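Local coordinates for protein AlyQ (Persicobacter sp. CCB-QB2, PDB 7D29) that probably binds carbohydrate, alginate being a likely target, through a calcium-bearing F5/8 type C domain of the beta-sandwich kind found in carbohydrate-binding modules, at residues 14-19 with 34-39; 60-65 with 124-129; 54-59 with 131-136. All blocks are in the same frame, centred on the assembly; numbering follows the deposited sequence. Where two conformers were deposited one is given.

Contact 1 (14-19 with 34-39). With CA (calcium ion), chain B.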
ATOM      1  N   VAL A  14      -1.353  11.491  -2.567  1.00 12.99           N
ATOM      2  CA  VAL A  14      -0.858  10.576  -1.505  1.00 12.74           C
ATOM      3  C   VAL A  14      -0.431  11.414  -0.310  1.00 13.56           C
ATOM      4  O   VAL A  14       0.184  12.511  -0.500  1.00 13.47           O
ATOM      5  CB  VAL A  14       0.296   9.690  -1.996  1.00 14.97           C
ATOM      6  CG1 VAL A  14       0.739   8.716  -0.936  1.00 15.10           C
ATOM      7  CG2 VAL A  14      -0.078   8.958  -3.261  1.00 19.79           C
ATOM      8  N   THR A  15      -0.776  10.964   0.873  1.00 11.29           N
ATOM      9  CA  THR A  15      -0.318  11.605   2.132  1.00 11.58           C
ATOM     10  C   THR A  15       0.174  10.495   3.044  1.00 11.31           C
ATOM     11  O   THR A  15      -0.058   9.336   2.741  1.00  9.64           O
ATOM     12  CB  THR A  15      -1.428  12.422   2.796  1.00 12.73           C
ATOM     13  OG1 THR A  15      -2.397  11.497   3.285  1.00 11.87           O
ATOM     14  CG2 THR A  15      -2.028  13.432   1.832  1.00 13.42           C
ATOM     15  N   ALA A  16       0.821  10.855   4.146  1.00  9.45           N
ATOM     16  CA  ALA A  16       1.237   9.863   5.146  1.00  8.82           C
ATOM     17  C   ALA A  16       1.259  10.479   6.522  1.00  9.10           C
ATOM     18  O   ALA A  16       1.334  11.711   6.641  1.00 10.15           O
ATOM     19  CB  ALA A  16       2.605   9.285   4.838  1.00  8.28           C
ATOM     20  N   SER A  17       1.252   9.611   7.495  1.00  8.28           N
ATOM     21  CA  SER A  17       1.322   9.939   8.928  1.00  8.62           C
ATOM     22  C   SER A  17       2.636  10.656   9.202  1.00  9.71           C
ATOM     23  O   SER A  17       2.681  11.503  10.105  1.00 11.36           O
ATOM     24  CB  SER A  17       1.143   8.704   9.747  1.00  9.05           C
ATOM     25  OG  SER A  17       2.171   7.741   9.517  1.00 10.13           O
ATOM     26  N   ALA A  18       3.705  10.291   8.489  1.00 10.06           N
ATOM     27  CA  ALA A  18       5.067  10.855   8.658  1.00 10.12           C
ATOM     28  C   ALA A  18       5.902  10.374   7.467  1.00  9.79           C
ATOM     29  O   ALA A  18       5.478   9.420   6.739  1.00  9.32           O
ATOM     30  CB  ALA A  18       5.648  10.417   9.964  1.00 11.16           C
ATOM     31  N   HIS A  19       7.059  10.996   7.278  1.00  9.15           N
ATOM     32  CA  HIS A  19       8.092  10.497   6.350  1.00  9.55           C
ATOM     33  C   HIS A  19       9.434  11.072   6.795  1.00  9.54           C
ATOM     34  O   HIS A  19       9.436  12.087   7.502  1.00 10.52           O
ATOM     35  CB  HIS A  19       7.783  10.855   4.889  1.00  9.32           C
ATOM     36  CG  HIS A  19       7.868  12.310   4.610  1.00  9.49           C
ATOM     37  ND1 HIS A  19       9.102  12.940   4.414  1.00  9.68           N
ATOM     38  CD2 HIS A  19       6.945  13.294   4.671  1.00 10.57           C
ATOM     39  CE1 HIS A  19       8.903  14.240   4.281  1.00 10.83           C
ATOM     40  NE2 HIS A  19       7.587  14.493   4.427  1.00  9.21           N
ATOM     41  N   THR A  34      12.967   4.235  -5.653  1.00 10.18           N
ATOM     42  CA  THR A  34      12.546   5.316  -4.724  1.00 10.11           C
ATOM     43  C   THR A  34      11.469   4.788  -3.783  1.00 10.18           C
ATOM     44  O   THR A  34      10.674   3.914  -4.195  1.00  9.98           O
ATOM     45  CB  THR A  34      12.002   6.526  -5.470  1.00 10.41           C
ATOM     46  OG1 THR A  34      10.781   6.130  -6.104  1.00  9.15           O
ATOM     47  CG2 THR A  34      12.989   7.054  -6.498  1.00 10.88           C
ATOM     48  N   ARG A  35      11.402   5.335  -2.601  1.00  9.61           N
ATOM     49  CA  ARG A  35      10.493   4.811  -1.566  1.00  9.25           C
ATOM     50  C   ARG A  35       9.896   5.920  -0.726  1.00  8.88           C
ATOM     51  O   ARG A  35      10.447   7.045  -0.664  1.00  9.21           O
ATOM     52  CB  ARG A  35      11.236   3.846  -0.629  1.00  9.09           C
ATOM     53  CG  ARG A  35      12.279   4.545   0.256  1.00  9.39           C
ATOM     54  CD  ARG A  35      13.121   3.549   1.019  1.00  9.99           C
ATOM     55  NE  ARG A  35      14.031   4.207   1.949  1.00 10.60           N
ATOM     56  CZ  ARG A  35      15.314   4.469   1.729  1.00 12.62           C
ATOM     57  NH1 ARG A  35      15.898   4.140   0.581  1.00 14.11           N
ATOM     58  NH2 ARG A  35      16.018   5.087   2.680  1.00 14.94           N
ATOM     59  N   TRP A  36       8.783   5.572  -0.087  1.00  8.82           N
ATOM     60  CA  TRP A  36       8.315   6.221   1.162  1.00  8.42           C
ATOM     61  C   TRP A  36       8.908   5.485   2.355  1.00  8.66           C
ATOM     62  O   TRP A  36       8.892   4.254   2.352  1.00  9.00           O
ATOM     63  CB  TRP A  36       6.787   6.205   1.220  1.00  8.39           C
ATOM     64  CG  TRP A  36       6.228   6.541   2.565  1.00  8.88           C
ATOM     65  CD1 TRP A  36       6.274   7.753   3.163  1.00  9.43           C
ATOM     66  CD2 TRP A  36       5.540   5.660   3.476  1.00  9.34           C
ATOM     67  NE1 TRP A  36       5.726   7.686   4.402  1.00 10.06           N
ATOM     68  CE2 TRP A  36       5.211   6.432   4.612  1.00  9.61           C
ATOM     69  CE3 TRP A  36       5.208   4.294   3.479  1.00  8.88           C
ATOM     70  CZ2 TRP A  36       4.489   5.905   5.694  1.00  9.57           C
ATOM     71  CZ3 TRP A  36       4.462   3.800   4.519  1.00  9.00           C
ATOM     72  CH2 TRP A  36       4.177   4.571   5.649  1.00  9.38           C
ATOM     73  N   SER A  37       9.437   6.217   3.328  1.00  8.08           N
ATOM     74  CA  SER A  37       9.897   5.636   4.605  1.00  8.82           C
ATOM     75  C   SER A  37       9.287   6.429   5.761  1.00  9.10           C
ATOM     76  O   SER A  37       9.337   7.674   5.766  1.00  8.66           O
ATOM     77  CB  SER A  37      11.396   5.563   4.758  1.00  9.21           C
ATOM     78  OG  SER A  37      11.999   4.722   3.781  1.00 10.22           O
ATOM     79  N   ALA A  38       8.822   5.692   6.746  1.00  8.80           N
ATOM     80  CA  ALA A  38       8.433   6.238   8.060  1.00  9.27           C
ATOM     81  C   ALA A  38       8.728   5.187   9.104  1.00 10.62           C
ATOM     82  O   ALA A  38       8.340   4.000   8.959  1.00 10.02           O
ATOM     83  CB  ALA A  38       7.008   6.666   8.086  1.00  9.95           C
ATOM     84  N   ASN A  39       9.388   5.628  10.179  1.00 11.57           N
ATOM     85  CA  ASN A  39       9.868   4.722  11.235  1.00 12.88           C
ATOM     86  C   ASN A  39       8.773   4.541  12.285  1.00 12.98           C
ATOM     87  O   ASN A  39       8.170   5.542  12.748  1.00 13.71           O
ATOM     88  CB  ASN A  39      11.137   5.287  11.856  1.00 14.49           C
ATOM     89  CG  ASN A  39      11.932   4.207  12.551  1.00 17.34           C
ATOM     90  OD1 ASN A  39      11.609   3.029  12.451  1.00 16.27           O
ATOM     91  ND2 ASN A  39      12.958   4.624  13.293  1.00 19.77           N
TER
HETATM   92 CA    CA B 401       8.992   4.472  -6.061  1.00 14.20          CA

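Contact 2 (60-65 with 124-129). With CA (calcium ion), chain B.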
ATOM      1  N   ALA A  60       1.562  -3.804  -3.333  1.00  8.73           N
ATOM      2  CA  ALA A  60       2.637  -2.974  -2.762  1.00  7.77           C
ATOM      3  C   ALA A  60       3.968  -3.657  -3.055  1.00  8.12           C
ATOM      4  O   ALA A  60       4.052  -4.877  -2.886  1.00  8.81           O
ATOM      5  CB  ALA A  60       2.446  -2.756  -1.290  1.00  8.58           C
ATOM      6  N   ALA A  61       4.967  -2.875  -3.437  1.00  7.30           N
ATOM      7  CA  ALA A  61       6.369  -3.332  -3.571  1.00  7.36           C
ATOM      8  C   ALA A  61       7.102  -2.809  -2.359  1.00  7.97           C
ATOM      9  O   ALA A  61       7.029  -1.629  -2.088  1.00  7.99           O
ATOM     10  CB  ALA A  61       7.039  -2.810  -4.828  1.00  7.22           C
ATOM     11  N   TRP A  62       7.772  -3.683  -1.676  1.00  7.53           N
ATOM     12  CA  TRP A  62       8.397  -3.371  -0.375  1.00  8.40           C
ATOM     13  C   TRP A  62       9.881  -3.087  -0.585  1.00  9.46           C
ATOM     14  O   TRP A  62      10.540  -3.799  -1.347  1.00  9.22           O
ATOM     15  CB  TRP A  62       8.166  -4.548   0.579  1.00  7.94           C
ATOM     16  CG  TRP A  62       6.726  -4.704   0.944  1.00  7.97           C
ATOM     17  CD1 TRP A  62       5.814  -5.541   0.349  1.00  8.42           C
ATOM     18  CD2 TRP A  62       6.014  -4.004   1.963  1.00  7.87           C
ATOM     19  NE1 TRP A  62       4.579  -5.371   0.899  1.00  8.49           N
ATOM     20  CE2 TRP A  62       4.676  -4.459   1.917  1.00  8.49           C
ATOM     21  CE3 TRP A  62       6.354  -3.002   2.895  1.00  8.43           C
ATOM     22  CZ2 TRP A  62       3.715  -3.968   2.784  1.00  8.62           C
ATOM     23  CZ3 TRP A  62       5.391  -2.548   3.764  1.00  8.15           C
ATOM     24  CH2 TRP A  62       4.085  -3.012   3.689  1.00  8.24           C
ATOM     25  N   TYR A  63      10.415  -2.081   0.108  1.00  9.53           N
ATOM     26  CA  TYR A  63      11.868  -1.837   0.140  1.00  9.77           C
ATOM     27  C   TYR A  63      12.567  -3.048   0.764  1.00 10.07           C
ATOM     28  O   TYR A  63      12.114  -3.525   1.831  1.00  8.90           O
ATOM     29  CB  TYR A  63      12.112  -0.626   1.024  1.00 10.01           C
ATOM     30  CG  TYR A  63      13.564  -0.242   1.132  1.00 10.24           C
ATOM     31  CD1 TYR A  63      14.249   0.215   0.020  1.00 11.07           C
ATOM     32  CD2 TYR A  63      14.199  -0.249   2.354  1.00 11.91           C
ATOM     33  CE1 TYR A  63      15.571   0.633   0.114  1.00 13.53           C
ATOM     34  CE2 TYR A  63      15.516   0.170   2.455  1.00 13.18           C
ATOM     35  CZ  TYR A  63      16.201   0.589   1.335  1.00 14.69           C
ATOM     36  OH  TYR A  63      17.524   0.972   1.438  1.00 17.12           O
ATOM     37  N   ASN A  64      13.637  -3.526   0.144  1.00 10.28           N
ATOM     38  CA  ASN A  64      14.321  -4.771   0.596  1.00 11.46           C
ATOM     39  C   ASN A  64      13.276  -5.893   0.775  1.00 10.98           C
ATOM     40  O   ASN A  64      13.376  -6.751   1.696  1.00 10.33           O
ATOM     41  CB  ASN A  64      15.118  -4.509   1.875  1.00 13.90           C
ATOM     42  CG  ASN A  64      16.364  -3.686   1.655  1.00 15.87           C
ATOM     43  OD1 ASN A  64      16.871  -3.583   0.550  1.00 20.19           O
ATOM     44  ND2 ASN A  64      16.896  -3.119   2.721  1.00 20.37           N
ATOM     45  N   GLY A  65      12.260  -5.939  -0.104  1.00 10.47           N
ATOM     46  CA  GLY A  65      11.176  -6.912   0.009  1.00 10.26           C
ATOM     47  C   GLY A  65      11.587  -8.355  -0.195  1.00 10.39           C
ATOM     48  O   GLY A  65      10.882  -9.242   0.298  1.00 10.24           O
ATOM     49  N   ASN A 124       8.995   1.347   8.110  1.00 10.24           N
ATOM     50  CA  ASN A 124       8.010   1.004   7.063  1.00  9.57           C
ATOM     51  C   ASN A 124       8.485   1.677   5.796  1.00  9.00           C
ATOM     52  O   ASN A 124       8.480   2.932   5.715  1.00  8.58           O
ATOM     53  CB  ASN A 124       6.620   1.470   7.438  1.00  9.73           C
ATOM     54  CG  ASN A 124       6.257   0.996   8.806  1.00 10.06           C
ATOM     55  OD1 ASN A 124       5.898  -0.156   8.997  1.00  9.17           O
ATOM     56  ND2 ASN A 124       6.421   1.918   9.760  1.00 10.72           N
ATOM     57  N   SER A 125       8.848   0.871   4.793  1.00  8.84           N
ATOM     58  CA  SER A 125       9.439   1.399   3.550  1.00  8.37           C
ATOM     59  C   SER A 125       8.819   0.683   2.348  1.00  7.62           C
ATOM     60  O   SER A 125       8.999  -0.508   2.200  1.00  7.47           O
ATOM     61  CB  SER A 125      10.924   1.287   3.523  1.00  8.76           C
ATOM     62  OG  SER A 125      11.509   2.124   4.513  1.00  9.03           O
ATOM     63  N   ILE A 126       8.158   1.466   1.524  1.00  7.00           N
ATOM     64  CA  ILE A 126       7.357   0.985   0.362  1.00  6.86           C
ATOM     65  C   ILE A 126       7.890   1.696  -0.866  1.00  6.99           C
ATOM     66  O   ILE A 126       7.931   2.963  -0.888  1.00  7.27           O
ATOM     67  CB  ILE A 126       5.844   1.243   0.582  1.00  6.75           C
ATOM     68  CG1 ILE A 126       5.344   0.450   1.800  1.00  7.44           C
ATOM     69  CG2 ILE A 126       5.038   0.814  -0.639  1.00  6.81           C
ATOM     70  CD1 ILE A 126       3.916   0.693   2.142  1.00  7.29           C
ATOM     71  N   THR A 127       8.194   0.943  -1.931  1.00  7.43           N
ATOM     72  CA  THR A 127       8.707   1.562  -3.154  1.00  7.72           C
ATOM     73  C   THR A 127       7.631   1.868  -4.193  1.00  8.47           C
ATOM     74  O   THR A 127       7.826   2.824  -4.989  1.00  8.93           O
ATOM     75  CB  THR A 127       9.764   0.654  -3.777  1.00  8.23           C
ATOM     76  OG1 THR A 127       9.164  -0.585  -4.152  1.00  8.44           O
ATOM     77  CG2 THR A 127      10.926   0.436  -2.852  1.00  8.40           C
ATOM     78  N   GLU A 128       6.527   1.140  -4.207  1.00  8.44           N
ATOM     79  CA  GLU A 128       5.453   1.334  -5.213  0.51  8.92           C
ATOM     80  C   GLU A 128       4.151   0.781  -4.650  1.00  8.16           C
ATOM     81  O   GLU A 128       4.186  -0.232  -3.978  1.00  7.07           O
ATOM     82  CB  GLU A 128       5.735   0.630  -6.549  0.51  9.42           C
ATOM     83  CG  GLU A 128       4.889   1.077  -7.755  0.51 10.52           C
ATOM     84  CD  GLU A 128       5.349   0.448  -9.084  0.51 11.38           C
ATOM     85  OE1 GLU A 128       6.170  -0.526  -9.030  0.51 13.22           O
ATOM     86  OE2 GLU A 128       4.933   0.886 -10.181  0.51 10.49           O
ATOM     87  N   VAL A 129       3.060   1.446  -4.988  1.00  8.38           N
ATOM     88  CA  VAL A 129       1.706   0.944  -4.679  1.00  8.33           C
ATOM     89  C   VAL A 129       0.857   1.116  -5.937  1.00  8.25           C
ATOM     90  O   VAL A 129       0.957   2.150  -6.656  1.00  7.90           O
ATOM     91  CB  VAL A 129       1.074   1.676  -3.484  1.00  8.48           C
ATOM     92  CG1 VAL A 129      -0.370   1.304  -3.315  1.00  8.38           C
ATOM     93  CG2 VAL A 129       1.850   1.420  -2.208  1.00  8.19           C
TER
HETATM   94 CA    CA B 401       8.992   4.472  -6.061  1.00 14.20          CA
HETATM   95  O   HOH W   1      10.682  -2.973  -3.987  1.00  9.42           O

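Contact 3 (54-59 with 131-136)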
ATOM      1  N   THR A  54     -14.784   0.897  -7.344  1.00 12.83           N
ATOM      2  CA  THR A  54     -14.830  -0.511  -6.857  1.00 11.26           C
ATOM      3  C   THR A  54     -13.401  -1.056  -6.813  1.00  9.98           C
ATOM      4  O   THR A  54     -12.745  -1.127  -7.856  1.00 10.34           O
ATOM      5  CB  THR A  54     -15.746  -1.403  -7.700  1.00 11.82           C
ATOM      6  OG1 THR A  54     -17.030  -0.770  -7.721  1.00 13.07           O
ATOM      7  CG2 THR A  54     -15.789  -2.798  -7.136  1.00 12.46           C
ATOM      8  N   VAL A  55     -12.962  -1.456  -5.628  1.00  9.43           N
ATOM      9  CA  VAL A  55     -11.579  -1.908  -5.398  1.00  8.76           C
ATOM     10  C   VAL A  55     -11.610  -3.339  -4.878  1.00  8.29           C
ATOM     11  O   VAL A  55     -12.325  -3.573  -3.909  1.00  9.03           O
ATOM     12  CB  VAL A  55     -10.882  -0.949  -4.426  1.00  8.57           C
ATOM     13  CG1 VAL A  55      -9.517  -1.419  -4.019  1.00  9.01           C
ATOM     14  CG2 VAL A  55     -10.788   0.463  -4.974  1.00  8.81           C
ATOM     15  N   ASN A  56     -10.779  -4.234  -5.413  1.00  7.96           N
ATOM     16  CA  ASN A  56     -10.651  -5.582  -4.816  1.00  8.37           C
ATOM     17  C   ASN A  56      -9.190  -6.013  -4.707  1.00  7.92           C
ATOM     18  O   ASN A  56      -8.937  -7.158  -4.384  1.00  7.74           O
ATOM     19  CB  ASN A  56     -11.467  -6.576  -5.629  1.00  9.23           C
ATOM     20  CG  ASN A  56     -10.940  -6.769  -7.036  1.00 11.66           C
ATOM     21  OD1 ASN A  56      -9.915  -6.191  -7.436  1.00 11.16           O
ATOM     22  ND2 ASN A  56     -11.638  -7.612  -7.790  1.00 12.26           N
ATOM     23  N   GLN A  57      -8.251  -5.110  -4.943  1.00  7.79           N
ATOM     24  CA  GLN A  57      -6.842  -5.537  -4.896  1.00  8.80           C
ATOM     25  C   GLN A  57      -5.957  -4.301  -4.716  1.00  7.81           C
ATOM     26  O   GLN A  57      -6.146  -3.292  -5.388  1.00  6.91           O
ATOM     27  CB  GLN A  57      -6.488  -6.351  -6.151  1.00  9.71           C
ATOM     28  CG  GLN A  57      -5.060  -6.843  -6.193  1.00 11.02           C
ATOM     29  CD  GLN A  57      -4.821  -7.593  -7.477  1.00 12.97           C
ATOM     30  OE1 GLN A  57      -4.524  -6.993  -8.498  1.00 15.82           O
ATOM     31  NE2 GLN A  57      -5.170  -8.879  -7.470  1.00 14.06           N
ATOM     32  N   VAL A  58      -4.963  -4.463  -3.856  1.00  8.14           N
ATOM     33  CA  VAL A  58      -3.915  -3.442  -3.633  1.00  8.17           C
ATOM     34  C   VAL A  58      -2.594  -4.167  -3.795  1.00  8.30           C
ATOM     35  O   VAL A  58      -2.414  -5.216  -3.178  1.00  8.63           O
ATOM     36  CB  VAL A  58      -4.020  -2.753  -2.258  1.00  8.83           C
ATOM     37  CG1 VAL A  58      -2.846  -1.826  -1.995  1.00  9.04           C
ATOM     38  CG2 VAL A  58      -5.313  -2.004  -2.112  1.00  8.74           C
ATOM     39  N   LYS A  59      -1.711  -3.618  -4.614  1.00  8.67           N
ATOM     40  CA  LYS A  59      -0.343  -4.176  -4.773  1.00  8.87           C
ATOM     41  C   LYS A  59       0.621  -3.243  -4.082  1.00  8.94           C
ATOM     42  O   LYS A  59       0.537  -2.007  -4.226  1.00  8.40           O
ATOM     43  CB  LYS A  59       0.054  -4.360  -6.225  1.00  9.40           C
ATOM     44  CG  LYS A  59      -0.911  -5.188  -7.039  1.00 11.42           C
ATOM     45  CD  LYS A  59      -0.418  -5.405  -8.455  1.00 13.55           C
ATOM     46  CE  LYS A  59      -1.405  -6.237  -9.246  1.00 15.99           C
ATOM     47  NZ  LYS A  59      -0.761  -6.836 -10.428  1.00 21.26           N
ATOM     48  N   ILE A 131      -3.429   0.250  -7.204  1.00  8.59           N
ATOM     49  CA  ILE A 131      -4.771  -0.075  -6.661  1.00  9.24           C
ATOM     50  C   ILE A 131      -5.593  -0.516  -7.852  1.00  9.82           C
ATOM     51  O   ILE A 131      -5.716   0.285  -8.864  1.00 11.72           O
ATOM     52  CB  ILE A 131      -5.339   1.124  -5.894  1.00  9.52           C
ATOM     53  CG1 ILE A 131      -4.396   1.479  -4.746  1.00 10.67           C
ATOM     54  CG2 ILE A 131      -6.761   0.858  -5.417  1.00  8.84           C
ATOM     55  CD1 ILE A 131      -4.758   2.737  -4.017  1.00 12.47           C
ATOM     56  N   PHE A 132      -6.299  -1.633  -7.689  1.00  8.83           N
ATOM     57  CA  PHE A 132      -6.958  -2.317  -8.811  1.00  9.74           C
ATOM     58  C   PHE A 132      -8.405  -2.696  -8.549  1.00 10.76           C
ATOM     59  O   PHE A 132      -8.853  -2.939  -7.417  1.00  9.56           O
ATOM     60  CB  PHE A 132      -6.235  -3.621  -9.120  1.00 11.51           C
ATOM     61  CG  PHE A 132      -4.836  -3.426  -9.606  1.00 13.44           C
ATOM     62  CD1 PHE A 132      -3.839  -3.102  -8.702  1.00 15.30           C
ATOM     63  CD2 PHE A 132      -4.553  -3.413 -10.960  1.00 16.44           C
ATOM     64  CE1 PHE A 132      -2.532  -2.969  -9.131  1.00 16.88           C
ATOM     65  CE2 PHE A 132      -3.238  -3.234 -11.391  1.00 16.40           C
ATOM     66  CZ  PHE A 132      -2.263  -2.955 -10.484  1.00 15.76           C
ATOM     67  N   HIS A 133      -9.103  -2.837  -9.667  1.00 10.78           N
ATOM     68  CA  HIS A 133     -10.318  -3.666  -9.791  1.00 11.44           C
ATOM     69  C   HIS A 133      -9.913  -4.818 -10.674  1.00 12.56           C
ATOM     70  O   HIS A 133      -9.893  -4.634 -11.926  1.00 12.45           O
ATOM     71  CB  HIS A 133     -11.504  -2.904 -10.345  1.00 11.91           C
ATOM     72  CG  HIS A 133     -12.775  -3.691 -10.255  1.00 12.81           C
ATOM     73  ND1 HIS A 133     -13.980  -3.178 -10.670  1.00 15.07           N
ATOM     74  CD2 HIS A 133     -13.031  -4.907  -9.734  1.00 14.92           C
ATOM     75  CE1 HIS A 133     -14.929  -4.078 -10.455  1.00 15.50           C
ATOM     76  NE2 HIS A 133     -14.372  -5.157  -9.877  1.00 13.23           N
ATOM     77  N   ALA A 134      -9.432  -5.900 -10.064  1.00 13.93           N
ATOM     78  CA  ALA A 134      -8.823  -7.026 -10.795  1.00 14.84           C
ATOM     79  C   ALA A 134      -9.916  -7.993 -11.271  1.00 18.47           C
ATOM     80  O   ALA A 134     -10.944  -8.190 -10.581  1.00 16.20           O
ATOM     81  CB  ALA A 134      -7.776  -7.696  -9.942  1.00 15.01           C
ATOM     82  N   GLY A 135      -9.729  -8.606 -12.434  1.00 20.30           N
ATOM     83  CA  GLY A 135     -10.624  -9.705 -12.840  1.00 24.76           C
ATOM     84  C   GLY A 135      -9.966 -11.045 -12.553  1.00 27.89           C
ATOM     85  O   GLY A 135      -8.966 -11.056 -11.799  1.00 25.07           O
ATOM     86  N   GLU A 136     -10.469 -12.117 -13.184  1.00 33.65           N
ATOM     87  CA  GLU A 136      -9.913 -13.503 -13.102  1.00 36.88           C
ATOM     88  C   GLU A 136      -8.480 -13.474 -13.658  1.00 35.06           C
ATOM     89  O   GLU A 136      -8.284 -12.953 -14.748  1.00 39.26           O
ATOM     90  CB  GLU A 136     -10.796 -14.511 -13.857  1.00 40.94           C
ATOM     91  CG  GLU A 136     -11.196 -14.073 -15.258  0.10 38.00           C
ATOM     92  CD  GLU A 136     -11.411 -15.209 -16.242  0.10 36.84           C
ATOM     93  OE1 GLU A 136     -12.563 -15.404 -16.670  0.10 35.35           O
ATOM     94  OE2 GLU A 136     -10.424 -15.888 -16.584  0.10 35.74           O
TER

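Contact 1 (14-19 with 34-39)
Trp-36 turns one edge of its indole to Ala-18 O and His-19 CB, while the methyl of Ala-16 comes in obliquely; the largest share of the contact on 34-39 comes from this ring. From CB the ring swings out with CG anti to the backbone N (chi1 167°), which brings the pyrrole side round to 14-19. CD1 comes first, 3.9 Å from His-19 CB. Next is NE1, whose N-H reaches Ala-18 O at 2.9 Å; the bond is nearly straight (161°), and the acceptor lies in the plane of the indole as the donor lies in that of the carbonyl, a match that fixes the rotation of the ring. NE1 is also the atom nearest Ala-16 CB, at 3.5 Å, and CE2 and CZ2 pass the same methyl more loosely.

Beside this, Ala-38 CB tucks against the same carbonyl, 3.4 Å from Ala-18 O, and His-19 CA makes a short C-H...O contact of 3.1 Å to Ser-37 O. At the start of 34-39, Thr-34 grips the calcium ion with OG1 (2.4 Å) and O; Asn-26, Asp-29, Asn-31 and Thr-127 complete the site.

Trp-36 thus ties the two sheets of the sandwich together. Its own strand, 36-39, runs antiparallel to strand 123-133, where the indole touches Ile-126, while strand 13-16 borders the other sheet beside strand 44-49, whose Ile-45 also packs on the ring.

Contact 2 (60-65 with 124-129)
Ala-61 is held on both its N and its O by 124-129. Its N-H gives a nearly straight bond (173°) to Glu-128 O at 2.8 Å, while its O accepts from Thr-127 N, also at 2.8 Å. Two consecutive residues, Thr-127 and Glu-128, therefore face Ala-61 alone: a classic beta bulge, which shifts the register by one before Trp-62 pairs with Ile-126. Beyond it Tyr-63 N donates to Ser-125 O at 3.0 Å, arriving from above the carbonyl plane.

The corner at Thr-127 uses its remaining polar atoms as well. Its carbonyl O points away from strand 52-62 and binds the calcium ion at 2.3 Å. OG1, set between the backbone N and carbonyl carbon by chi1 of 63°, donates to a water 2.8 Å away; that water in turn donates to Trp-62 O at 2.8 Å and stitches the segments together where the bulge has shifted them. Trp-62 O also takes a weak bond from Gly-65 N, closing a type II turn. Other side-chain polar groups are satisfied from beyond the two segments: Trp-62 NE1 hydrogen-bonds to Tyr-101 OH, Ser-125 OG to Ser-37 OG, and the Asn-124 amide to Gly-117 N, Ala-38 O and Gly-40 O.

Alongside the indole, Ile-126 points the same way, its CG1 3.6 Å from Trp-62 CZ3. Ala-60, Trp-62, Ile-126 and Val-129 share the face turned into the sandwich, where Ile-113 of strand 110-118 and Phe-72 of strand 70-77 meet them; Ala-61 and Glu-128 lie on the other face, against Leu-32.

Contact 3 (54-59 with 131-136)
Asn-56 clasps the backbone of Ala-134 with both ends of its amide. OD1 accepts from Ala-134 N at 2.7 Å, and ND2 returns a bond to Ala-134 O at 2.9 Å, almost perfectly straight (175°) and directed at a lone pair of the carbonyl. With chi1 at 66° the amide folds back between its own backbone N and carbonyl carbon, turned to 131-136. With alanine in place of this asparagine, Ala-134 N and O would probably both lose these mates, and the chain after His-133 would be likely to drift from the strand.

The backbone sets up this clasp. Asn-56 N and, weakly, Gln-57 N both turn to Phe-132 O, while Phe-132 N donates to Gln-57 O at 2.8 Å; two residues facing Phe-132 make a classic beta bulge.

On one flank, the Lys-59 and Phe-132 side chains cross at about a right angle, the lysine lying over one ring face. Its CE is 3.8 Å from the ring centroid, and NZ reaches on to an off-centre cation-pi position. Gln-57 OE1 lies 3.7 Å from Phe-132 CG and 3.6 Å from Ala-134 CB. On the other flank, Thr-54 CG2 sits over the His-133 imidazole, 3.9 Å from its centroid.

Further out, Gln-57 NE2 bonds to Glu-137 and Ser-102, and Thr-54 O accepts from Tyr-9 OH. Val-55 and Ile-131 pack together towards Leu-49 of strand 44-49. The paired amide bonds thus hold the chain in place past the last strand residue, while the off-centre lysine charge probably adds less than the methylenes packed on the ring.

From the N terminus, strand 13-16 leads into the calcium-binding loop, which contact 1 closes when strand 36-39 returns. Contacts 2 and 3 come later, in series with it. Strand 52-62 supplies first 54-59 and then 60-65; after strands 70-77, 82-90, 99-108 and 110-118, strand 123-133 runs back antiparallel, so contact 2 is nested inside the loop closed by contact 3. Contacts 1 and 2 touch directly, Trp-36 N lying 2.9 Å from Ile-126 O, and share the calcium ion through Thr-34 and Thr-127. Contacts 2 and 3 meet at Val-129 and Lys-59. Contact 3, about 23 Å from contact 1 between centres, brings the C-terminal end beside strand 52-62.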